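Imine reductase (Bacillus cereus, PDB 4D3D) catalyses the NADPH-dependent, S-selective reduction of the cyclic imine 2-methylpyrroline, as a two-subunit oxidoreductase. Local coordinates at residues 264-268 and 269-273; 158-161 and 162-166; 185-188 and 189-193; 214-217 and 218-221. One frame throughout, in Å; residues are numbered along the deposited sequence.

Interaction 1 (264-268 and 269-273); sequences HTTQE and AGIDI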
loop_
_atom_site.group_PDB
_atom_site.type_symbol
_atom_site.label_atom_id
_atom_site.label_comp_id
_atom_site.label_asym_id
_atom_site.label_seq_id
_atom_site.Cartn_x
_atom_site.Cartn_y
_atom_site.Cartn_z
ATOM N N HIS B 264 -6.887 17.729 -1.546
ATOM C CA HIS B 264 -7.898 18.554 -2.128
ATOM C C HIS B 264 -8.983 17.804 -2.862
ATOM O O HIS B 264 -10.130 18.175 -2.755
ATOM C CB HIS B 264 -7.214 19.605 -3.072
ATOM C CG HIS B 264 -6.297 20.544 -2.370
ATOM N ND1 HIS B 264 -5.287 21.239 -3.023
ATOM C CD2 HIS B 264 -6.228 20.913 -1.078
ATOM C CE1 HIS B 264 -4.629 21.977 -2.152
ATOM N NE2 HIS B 264 -5.205 21.832 -0.970
ATOM N N THR B 265 -8.601 16.770 -3.633
ATOM C CA THR B 265 -9.482 15.941 -4.407
ATOM C C THR B 265 -10.479 15.281 -3.438
ATOM O O THR B 265 -11.694 15.181 -3.697
ATOM C CB THR B 265 -8.716 14.916 -5.239
ATOM O OG1 THR B 265 -7.899 15.615 -6.197
ATOM C CG2 THR B 265 -9.635 13.965 -5.962
ATOM N N THR B 266 -9.909 14.809 -2.321
ATOM C CA THR B 266 -10.719 14.156 -1.265
ATOM C C THR B 266 -11.747 15.123 -0.694
ATOM O O THR B 266 -12.927 14.727 -0.634
ATOM C CB THR B 266 -9.781 13.634 -0.153
ATOM O OG1 THR B 266 -8.789 12.720 -0.707
ATOM C CG2 THR B 266 -10.594 12.827 0.918
ATOM N N GLN B 267 -11.339 16.330 -0.302
ATOM C CA GLN B 267 -12.219 17.324 0.314
ATOM C C GLN B 267 -13.304 17.738 -0.637
ATOM O O GLN B 267 -14.475 17.811 -0.235
ATOM C CB GLN B 267 -11.487 18.565 0.681
ATOM C CG GLN B 267 -10.551 18.467 1.800
ATOM C CD GLN B 267 -9.625 19.681 1.900
ATOM O OE1 GLN B 267 -9.123 20.208 0.904
ATOM N NE2 GLN B 267 -9.353 20.093 3.120
ATOM N N GLU B 268 -12.963 17.936 -1.917
ATOM C CA GLU B 268 -13.952 18.299 -2.963
ATOM C C GLU B 268 -15.004 17.236 -3.164
ATOM O O GLU B 268 -16.140 17.557 -3.513
ATOM C CB GLU B 268 -13.266 18.428 -4.380
ATOM C CG GLU B 268 -12.500 19.638 -4.599
ATOM C CD GLU B 268 -11.795 19.504 -6.013
ATOM O OE1 GLU B 268 -12.029 18.471 -6.842
ATOM O OE2 GLU B 268 -11.051 20.445 -6.195
ATOM N N ALA B 269 -14.657 15.952 -2.976
ATOM C CA ALA B 269 -15.518 14.806 -3.143
ATOM C C ALA B 269 -16.385 14.483 -1.902
ATOM O O ALA B 269 -17.174 13.581 -1.970
ATOM C CB ALA B 269 -14.759 13.570 -3.609
ATOM N N GLY B 270 -16.200 15.269 -0.862
ATOM C CA GLY B 270 -16.818 15.075 0.449
ATOM C C GLY B 270 -16.415 13.819 1.159
ATOM O O GLY B 270 -17.159 13.283 1.980
ATOM N N ILE B 271 -15.248 13.300 0.848
ATOM C CA ILE B 271 -14.763 11.999 1.468
ATOM C C ILE B 271 -13.938 12.332 2.721
ATOM O O ILE B 271 -13.315 13.376 2.837
ATOM C CB ILE B 271 -13.980 11.235 0.379
ATOM C CG1 ILE B 271 -14.898 10.855 -0.815
ATOM C CG2 ILE B 271 -13.232 9.983 0.919
ATOM C CD1 ILE B 271 -16.228 10.244 -0.408
ATOM N N ASP B 272 -13.947 11.401 3.690
ATOM C CA ASP B 272 -13.185 11.594 4.944
ATOM C C ASP B 272 -11.717 11.834 4.650
ATOM O O ASP B 272 -11.091 11.108 3.909
ATOM C CB ASP B 272 -13.304 10.341 5.831
ATOM C CG ASP B 272 -12.753 10.564 7.264
ATOM O OD1 ASP B 272 -13.400 11.266 8.057
ATOM O OD2 ASP B 272 -11.728 9.959 7.565
ATOM N N ILE B 273 -11.203 12.858 5.293
ATOM C CA ILE B 273 -9.856 13.377 5.071
ATOM C C ILE B 273 -8.754 12.704 5.930
ATOM O O ILE B 273 -7.596 12.900 5.684
ATOM C CB ILE B 273 -9.855 14.898 5.399
ATOM C CG1 ILE B 273 -8.814 15.557 4.610
ATOM C CG2 ILE B 273 -9.713 15.251 6.873
ATOM C CD1 ILE B 273 -9.361 15.675 3.210
#
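Thr266, in the last turn of helix 252-268, meets Ile271, Asp272 and Ile273 where the chain doubles back. Its CB lies 4.0 Å from Ile273 CD1. At the first branch OG1 bonds to the backbone oxygen of Val262 one turn earlier, so the buried hydroxyl is satisfied within the helix. The other branch, CG2, anti to the backbone N, meets the returning chain: it lies 3.4 Å from Ile271 O, 3.5 Å from Asp272 O and 3.8 Å from Ile271 CB. Threonine suits the place, with one polar branch for the helix and one methyl for the loop. Ile273 CD1 also comes up to Gln267 CG, though the modelled distance is doubtfully short.

The helix ends in a Schellman motif. Ile271 N donates to Thr266 O (3.1 Å) and Gly270 N to Gln267 O (3.1 Å), with glycine at the position of positive phi (64°), which it adopts readily. Asp272 OD1 forms a salt bridge with Arg285 of the second subunit, and its OD2 makes a weak capping bond to Ala274 N. The turn thus leads from helix 252-268 into helix 274-288, with Thr266 and Ile271 resting on His203 of helix 182-210.

Interaction 2 (158-161 and 162-166); sequences VVFE and AHRET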
loop_
_atom_site.group_PDB
_atom_site.type_symbol
_atom_site.label_atom_id
_atom_site.label_comp_id
_atom_site.label_asym_id
_atom_site.label_seq_id
_atom_site.Cartn_x
_atom_site.Cartn_y
_atom_site.Cartn_z
ATOM N N VAL B 158 18.892 -25.170 15.828
ATOM C CA VAL B 158 19.015 -26.638 16.108
ATOM C C VAL B 158 17.696 -27.208 16.644
ATOM O O VAL B 158 17.275 -28.324 16.256
ATOM C CB VAL B 158 20.234 -26.948 17.023
ATOM C CG1 VAL B 158 20.175 -26.211 18.356
ATOM C CG2 VAL B 158 20.424 -28.463 17.228
ATOM N N VAL B 159 16.994 -26.433 17.477
ATOM C CA VAL B 159 15.697 -26.835 18.006
ATOM C C VAL B 159 14.685 -26.907 16.839
ATOM O O VAL B 159 13.954 -27.841 16.678
ATOM C CB VAL B 159 15.207 -25.885 19.154
ATOM C CG1 VAL B 159 13.812 -26.259 19.592
ATOM C CG2 VAL B 159 16.103 -25.983 20.389
ATOM N N PHE B 160 14.659 -25.847 16.013
ATOM C CA PHE B 160 13.811 -25.840 14.855
ATOM C C PHE B 160 14.082 -27.038 13.916
ATOM O O PHE B 160 13.150 -27.732 13.499
ATOM C CB PHE B 160 13.894 -24.513 14.053
ATOM C CG PHE B 160 13.052 -24.552 12.789
ATOM C CD1 PHE B 160 11.666 -24.539 12.863
ATOM C CD2 PHE B 160 13.648 -24.749 11.566
ATOM C CE1 PHE B 160 10.900 -24.664 11.697
ATOM C CE2 PHE B 160 12.894 -24.844 10.417
ATOM C CZ PHE B 160 11.518 -24.820 10.498
ATOM N N GLU B 161 15.352 -27.317 13.606
ATOM C CA GLU B 161 15.598 -28.403 12.690
ATOM C C GLU B 161 15.177 -29.747 13.269
ATOM O O GLU B 161 14.735 -30.656 12.544
ATOM C CB GLU B 161 17.066 -28.430 12.328
ATOM C CG GLU B 161 17.501 -27.297 11.407
ATOM C CD GLU B 161 16.745 -27.280 10.071
ATOM O OE1 GLU B 161 16.276 -28.332 9.574
ATOM O OE2 GLU B 161 16.589 -26.180 9.505
ATOM N N ALA B 162 15.280 -29.884 14.575
ATOM C CA ALA B 162 14.889 -31.176 15.209
ATOM C C ALA B 162 13.402 -31.478 15.059
ATOM O O ALA B 162 12.991 -32.638 15.070
ATOM C CB ALA B 162 15.261 -31.175 16.664
ATOM N N HIS B 163 12.574 -30.432 14.903
ATOM C CA HIS B 163 11.133 -30.596 14.857
ATOM C C HIS B 163 10.486 -30.222 13.541
ATOM O O HIS B 163 9.259 -30.300 13.402
ATOM C CB HIS B 163 10.489 -29.881 16.044
ATOM C CG HIS B 163 10.928 -30.466 17.347
ATOM N ND1 HIS B 163 10.473 -31.696 17.801
ATOM C CD2 HIS B 163 11.876 -30.073 18.217
ATOM C CE1 HIS B 163 11.104 -32.002 18.916
ATOM N NE2 HIS B 163 11.974 -31.046 19.176
ATOM N N ARG B 164 11.295 -29.830 12.587
ATOM C CA ARG B 164 10.806 -29.340 11.337
ATOM C C ARG B 164 9.907 -30.300 10.603
ATOM O O ARG B 164 8.899 -29.909 10.019
ATOM C CB ARG B 164 12.026 -28.993 10.479
ATOM C CG ARG B 164 11.800 -28.743 9.046
ATOM C CD ARG B 164 13.191 -28.302 8.559
ATOM N NE ARG B 164 12.944 -27.645 7.354
ATOM C CZ ARG B 164 13.606 -26.617 6.877
ATOM N NH1 ARG B 164 14.665 -26.096 7.488
ATOM N NH2 ARG B 164 13.178 -26.132 5.736
ATOM N N GLU B 165 10.315 -31.548 10.604
ATOM C CA GLU B 165 9.524 -32.574 9.946
ATOM C C GLU B 165 8.080 -32.639 10.468
ATOM O O GLU B 165 7.120 -32.674 9.696
ATOM C CB GLU B 165 10.243 -33.914 10.102
ATOM C CG GLU B 165 9.518 -35.060 9.400
ATOM C CD GLU B 165 10.327 -36.369 9.341
ATOM O OE1 GLU B 165 11.054 -36.746 10.271
ATOM O OE2 GLU B 165 10.249 -37.028 8.312
ATOM N N THR B 166 7.906 -32.654 11.793
ATOM C CA THR B 166 6.564 -32.625 12.351
ATOM C C THR B 166 5.821 -31.304 11.984
ATOM O O THR B 166 4.643 -31.319 11.639
ATOM C CB THR B 166 6.625 -32.776 13.897
ATOM O OG1 THR B 166 7.248 -34.019 14.211
ATOM C CG2 THR B 166 5.235 -32.684 14.513
HETATM O O HOH W 1 12.835 -32.608 11.773
#
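This is a local contact one turn long on helix 157-170, the helix of a beta-alpha-beta crossover between strands 149-155 and 171-175 in the Rossmann-type nucleotide-binding domain. It is carried by a salt bridge between residues three apart: Arg164 NH1 donates to Glu161 OE2 at 2.8 Å. The carboxylate oxygen uses its syn lone pair and lies almost in the guanidinium plane (4° out of it), while OE1 adds only a weak second bond. Glu161 is bent at chi2 (-59°), which turns its carboxylate alongside the extended arginine; the two chains run side by side in the same direction. Arg164 NE has a second acidic partner, Glu168, so the guanidinium is held from the turn before and the turn after.

The arginine chain also crosses Phe160 at a slant. Its CB sits over one face of the ring, toward the rim, and NH1 comes within 3.6 Å of Phe160 CE2, with ring and guanidinium planes 57° apart. Phenylalanine suits the inner side of the helix, where its ring meets Tyr153 and Tyr175 on the flanking strands, whereas the charged pair suits the surface. On another flank His163 CD2 brings the imidazole edge to Val159 O at 3.4 Å. The helix is kinked at Glu165, and a water spans the gap: it donates to Glu161 O at 2.8 Å and accepts from Glu165 N at 3.0 Å.

Interaction 3 (185-188 and 189-193); sequences LYYQ and IQMDI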
loop_
_atom_site.group_PDB
_atom_site.type_symbol
_atom_site.label_atom_id
_atom_site.label_comp_id
_atom_site.label_asym_id
_atom_site.label_seq_id
_atom_site.Cartn_x
_atom_site.Cartn_y
_atom_site.Cartn_z
ATOM N N LEU B 185 7.885 -10.466 13.725
ATOM C CA LEU B 185 8.335 -9.253 13.040
ATOM C C LEU B 185 7.878 -9.293 11.592
ATOM O O LEU B 185 7.176 -8.365 11.139
ATOM C CB LEU B 185 9.805 -9.052 13.104
ATOM C CG LEU B 185 10.282 -7.759 12.323
ATOM C CD1 LEU B 185 9.869 -6.434 12.961
ATOM C CD2 LEU B 185 11.759 -7.933 12.161
ATOM N N TYR B 186 8.220 -10.335 10.891
ATOM C CA TYR B 186 7.883 -10.445 9.449
ATOM C C TYR B 186 6.350 -10.446 9.204
ATOM O O TYR B 186 5.819 -9.776 8.329
ATOM C CB TYR B 186 8.497 -11.647 8.810
ATOM C CG TYR B 186 10.008 -11.512 8.503
ATOM C CD1 TYR B 186 10.979 -11.818 9.437
ATOM C CD2 TYR B 186 10.445 -10.985 7.270
ATOM C CE1 TYR B 186 12.341 -11.670 9.165
ATOM C CE2 TYR B 186 11.808 -10.822 7.004
ATOM C CZ TYR B 186 12.741 -11.167 7.919
ATOM O OH TYR B 186 14.098 -11.042 7.607
ATOM N N TYR B 187 5.602 -11.159 10.073
ATOM C CA TYR B 187 4.160 -11.142 10.013
ATOM C C TYR B 187 3.542 -9.734 10.213
ATOM O O TYR B 187 2.745 -9.249 9.366
ATOM C CB TYR B 187 3.636 -12.096 11.107
ATOM C CG TYR B 187 2.133 -12.333 10.924
ATOM C CD1 TYR B 187 1.649 -13.320 10.076
ATOM C CD2 TYR B 187 1.245 -11.518 11.576
ATOM C CE1 TYR B 187 0.278 -13.494 9.903
ATOM C CE2 TYR B 187 -0.118 -11.684 11.439
ATOM C CZ TYR B 187 -0.599 -12.621 10.594
ATOM O OH TYR B 187 -1.979 -12.745 10.487
ATOM N N GLN B 188 3.933 -9.052 11.264
ATOM C CA GLN B 188 3.329 -7.778 11.596
ATOM C C GLN B 188 3.689 -6.677 10.594
ATOM O O GLN B 188 2.820 -5.849 10.273
ATOM C CB GLN B 188 3.723 -7.295 12.990
ATOM C CG GLN B 188 3.266 -8.183 14.146
ATOM C CD GLN B 188 1.779 -8.480 14.183
ATOM O OE1 GLN B 188 0.991 -7.792 13.566
ATOM N NE2 GLN B 188 1.384 -9.560 14.940
ATOM N N ILE B 189 4.928 -6.665 10.128
ATOM C CA ILE B 189 5.315 -5.570 9.143
ATOM C C ILE B 189 4.588 -5.824 7.776
ATOM O O ILE B 189 4.232 -4.856 7.096
ATOM C CB ILE B 189 6.842 -5.414 8.993
ATOM C CG1 ILE B 189 7.499 -6.613 8.376
ATOM C CG2 ILE B 189 7.428 -4.999 10.344
ATOM C CD1 ILE B 189 9.030 -6.413 8.228
ATOM N N GLN B 190 4.322 -7.070 7.400
ATOM C CA GLN B 190 3.511 -7.324 6.195
ATOM C C GLN B 190 2.050 -6.869 6.417
ATOM O O GLN B 190 1.380 -6.300 5.499
ATOM C CB GLN B 190 3.579 -8.798 5.781
ATOM C CG GLN B 190 4.861 -9.222 5.067
ATOM C CD GLN B 190 4.706 -10.638 4.508
ATOM O OE1 GLN B 190 4.864 -10.912 3.287
ATOM N NE2 GLN B 190 4.218 -11.499 5.365
ATOM N N MET B 191 1.519 -7.040 7.639
ATOM C CA MET B 191 0.196 -6.550 7.925
ATOM C C MET B 191 0.076 -5.041 7.973
ATOM O O MET B 191 -0.990 -4.517 7.635
ATOM C CB MET B 191 -0.433 -7.198 9.220
ATOM C CG MET B 191 -0.616 -8.699 9.114
ATOM S SD MET B 191 -1.436 -9.307 7.628
ATOM C CE MET B 191 -3.018 -8.616 7.894
ATOM N N ASP B 192 1.127 -4.335 8.392
ATOM C CA ASP B 192 1.186 -2.879 8.359
ATOM C C ASP B 192 0.905 -2.428 6.860
ATOM O O ASP B 192 0.046 -1.548 6.617
ATOM C CB ASP B 192 2.594 -2.467 8.874
ATOM C CG ASP B 192 2.763 -0.989 9.137
ATOM O OD1 ASP B 192 1.773 -0.240 9.178
ATOM O OD2 ASP B 192 3.985 -0.657 9.312
ATOM N N ILE B 193 1.596 -3.051 5.926
ATOM C CA ILE B 193 1.348 -2.764 4.466
ATOM C C ILE B 193 -0.078 -3.186 4.040
ATOM O O ILE B 193 -0.794 -2.374 3.458
ATOM C CB ILE B 193 2.396 -3.437 3.616
ATOM C CG1 ILE B 193 3.772 -2.832 3.860
ATOM C CG2 ILE B 193 2.039 -3.276 2.165
ATOM C CD1 ILE B 193 4.925 -3.544 3.141
#
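A Met-aromatic contact, Tyr187 with Met191, sits one turn apart on helix 182-210, the long helix running between the nucleotide-binding and helical domains. Met191 SD lies 5.0 Å from the centroid of the Tyr187 ring, 28° off the ring normal, so the sulfur approaches obliquely. The methylene before it comes closer: CG is 3.8 Å from Tyr187 CE2. Bends at chi2 (-49°) and chi3 bring the thioether back beside the ring. The methionine side chain also touches a bound polyethylene glycol derivative.

A second apolar pair, Leu185 with Ile189, comes from the same one-turn spacing. Leu185 CD1 meets Ile189 CG2 at 3.9 Å, branched aliphatic groups fitting a buried site where polar ends would need partners. Two polar side chains have partners outside the turn: Gln188 NE2 donates to the backbone oxygen of Asp113, and Asp192 OD2 bonds to His203 ND1 of the second subunit, tying this turn to the dimer interface.

Four consecutive N-H groups, from Ile189 to Asp192, donate to the carbonyls four residues earlier, a regular alpha-helical ladder. At its first rung the Ile189 side chain is packed closely against the backbone. Its CG1 stands between the backbone N and the carbonyl carbon (chi1 66°), which sets CG1 only 3.3 Å from Leu185 O and 3.6 Å from Tyr186 O.

Interaction 4 (214-217 and 218-221); sequences TAEQ and FLPY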
loop_
_atom_site.group_PDB
_atom_site.type_symbol
_atom_site.label_atom_id
_atom_site.label_comp_id
_atom_site.label_asym_id
_atom_site.label_seq_id
_atom_site.Cartn_x
_atom_site.Cartn_y
_atom_site.Cartn_z
ATOM N N THR B 214 -17.528 3.309 -10.861
ATOM C CA THR B 214 -17.733 2.074 -10.108
ATOM C C THR B 214 -16.419 1.338 -9.754
ATOM O O THR B 214 -15.330 1.631 -10.300
ATOM C CB THR B 214 -18.609 1.068 -10.857
ATOM O OG1 THR B 214 -17.956 0.606 -12.040
ATOM C CG2 THR B 214 -19.907 1.767 -11.225
ATOM N N ALA B 215 -16.522 0.363 -8.849
ATOM C CA ALA B 215 -15.374 -0.454 -8.580
ATOM C C ALA B 215 -14.957 -1.271 -9.792
ATOM O O ALA B 215 -13.789 -1.477 -10.027
ATOM C CB ALA B 215 -15.599 -1.341 -7.390
ATOM N N GLU B 216 -15.931 -1.694 -10.609
ATOM C CA GLU B 216 -15.584 -2.432 -11.844
ATOM C C GLU B 216 -14.762 -1.591 -12.830
ATOM O O GLU B 216 -13.752 -2.089 -13.393
ATOM C CB GLU B 216 -16.905 -2.938 -12.509
ATOM C CG GLU B 216 -16.634 -3.791 -13.758
ATOM C CD GLU B 216 -15.998 -5.140 -13.435
ATOM O OE1 GLU B 216 -16.046 -5.585 -12.244
ATOM O OE2 GLU B 216 -15.449 -5.763 -14.369
ATOM N N GLN B 217 -15.102 -0.340 -12.933
ATOM C CA GLN B 217 -14.382 0.651 -13.763
ATOM C C GLN B 217 -12.961 0.913 -13.215
ATOM O O GLN B 217 -11.988 0.937 -13.975
ATOM C CB GLN B 217 -15.127 1.941 -13.853
ATOM C CG GLN B 217 -16.372 1.884 -14.758
ATOM C CD GLN B 217 -17.104 3.211 -14.783
ATOM O OE1 GLN B 217 -17.688 3.624 -13.802
ATOM N NE2 GLN B 217 -17.085 3.881 -15.929
ATOM N N PHE B 218 -12.864 1.024 -11.890
ATOM C CA PHE B 218 -11.564 1.270 -11.242
ATOM C C PHE B 218 -10.644 0.085 -11.198
ATOM O O PHE B 218 -9.398 0.272 -11.190
ATOM C CB PHE B 218 -11.839 1.853 -9.814
ATOM C CG PHE B 218 -10.618 2.326 -9.074
ATOM C CD1 PHE B 218 -9.529 2.924 -9.699
ATOM C CD2 PHE B 218 -10.629 2.291 -7.654
ATOM C CE1 PHE B 218 -8.467 3.405 -8.961
ATOM C CE2 PHE B 218 -9.575 2.775 -6.918
ATOM C CZ PHE B 218 -8.486 3.317 -7.570
ATOM N N LEU B 219 -11.192 -1.149 -11.150
ATOM C CA LEU B 219 -10.449 -2.366 -11.037
ATOM C C LEU B 219 -9.105 -2.466 -11.780
ATOM O O LEU B 219 -8.063 -2.706 -11.175
ATOM C CB LEU B 219 -11.343 -3.592 -11.408
ATOM C CG LEU B 219 -10.736 -4.952 -11.445
ATOM C CD1 LEU B 219 -10.126 -5.385 -10.113
ATOM C CD2 LEU B 219 -11.746 -6.028 -11.948
ATOM N N PRO B 220 -9.071 -2.319 -13.111
ATOM C CA PRO B 220 -7.784 -2.521 -13.784
ATOM C C PRO B 220 -6.733 -1.461 -13.430
ATOM O O PRO B 220 -5.535 -1.760 -13.490
ATOM C CB PRO B 220 -8.120 -2.405 -15.285
ATOM C CG PRO B 220 -9.424 -1.735 -15.345
ATOM C CD PRO B 220 -10.184 -2.050 -14.065
ATOM N N TYR B 221 -7.191 -0.278 -13.036
ATOM C CA TYR B 221 -6.296 0.852 -12.719
ATOM C C TYR B 221 -5.782 0.677 -11.273
ATOM O O TYR B 221 -4.577 0.849 -10.995
ATOM C CB TYR B 221 -7.058 2.166 -12.830
ATOM C CG TYR B 221 -7.488 2.424 -14.254
ATOM C CD1 TYR B 221 -6.598 2.748 -15.216
ATOM C CD2 TYR B 221 -8.806 2.292 -14.612
ATOM C CE1 TYR B 221 -7.013 2.887 -16.562
ATOM C CE2 TYR B 221 -9.243 2.457 -15.962
ATOM C CZ TYR B 221 -8.315 2.826 -16.895
ATOM O OH TYR B 221 -8.730 3.001 -18.226
#
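Phe218 N donates to Thr214 O at 3.0 Å in the first turn of helix 215-242, which opens with a capping box between Thr214 and Gln217. In the box the bonds run both ways: Gln217 N donates to Thr214 OG1 at 3.1 Å, and Thr214 N to Gln217 OE1 at 3.0 Å, nearly straight at 165°. Extension beyond CG carries the glutamine amide back past the helix start to that N-H. Threonine suits the N-cap because its short hydroxyl can accept from an N-H that has no earlier turn to bond to, and glutamine is long enough to accept from the N-cap N-H in turn.

The CB of Phe218 lies against Thr214 O. From there CG, anti to the backbone N (chi1 -173°), places the ring on Ala204 of helix 182-210 and on Ile189 of the second subunit, apolar neighbours that suit phenylalanine. Leu219 N bonds to Ala215 O at 2.8 Å, and its CB lies 3.5 Å from Glu216 O. Its CG is also anti to the backbone N, and CD2 passes 4.3 Å from Glu216 OE1; an aliphatic chain suits this partly exposed place.

The N-H groups of Ala215 and Glu216 are taken by the carboxylate of Asp241 from the second subunit, and Tyr221 OH bonds to Asp174 of that subunit. Past Leu219 the helix kinks at Pro220, which has no N-H to offer; its CD is 3.5 Å from Gln217 O instead. One residue on, the edge of the Tyr221 ring faces that same Gln217 O, with CD2 3.5 Å away.

Interaction 2 stands apart in the nucleotide-binding domain, its centre about 53 Å from that of interaction 1 and about 25 Å from that of interaction 3. The other three belong to the C-terminal helical domain and all touch the second subunit. Within one chain the centres of interactions 3 and 4 are about 27 Å apart, yet they meet across the dimer: Ile189 packs on Phe218 and Tyr186 meets Tyr221 edge-to-face, each partner from the other subunit. Gln188 likewise packs on Thr265 of interaction 1. Met191 and Tyr221 each approach a bound glycol, whose pocket includes Ala224, Met225, Ser228, Phe232, Phe235 and Tyr236 of helix 215-242; it may overlap the active site, though a glycol alone cannot establish this.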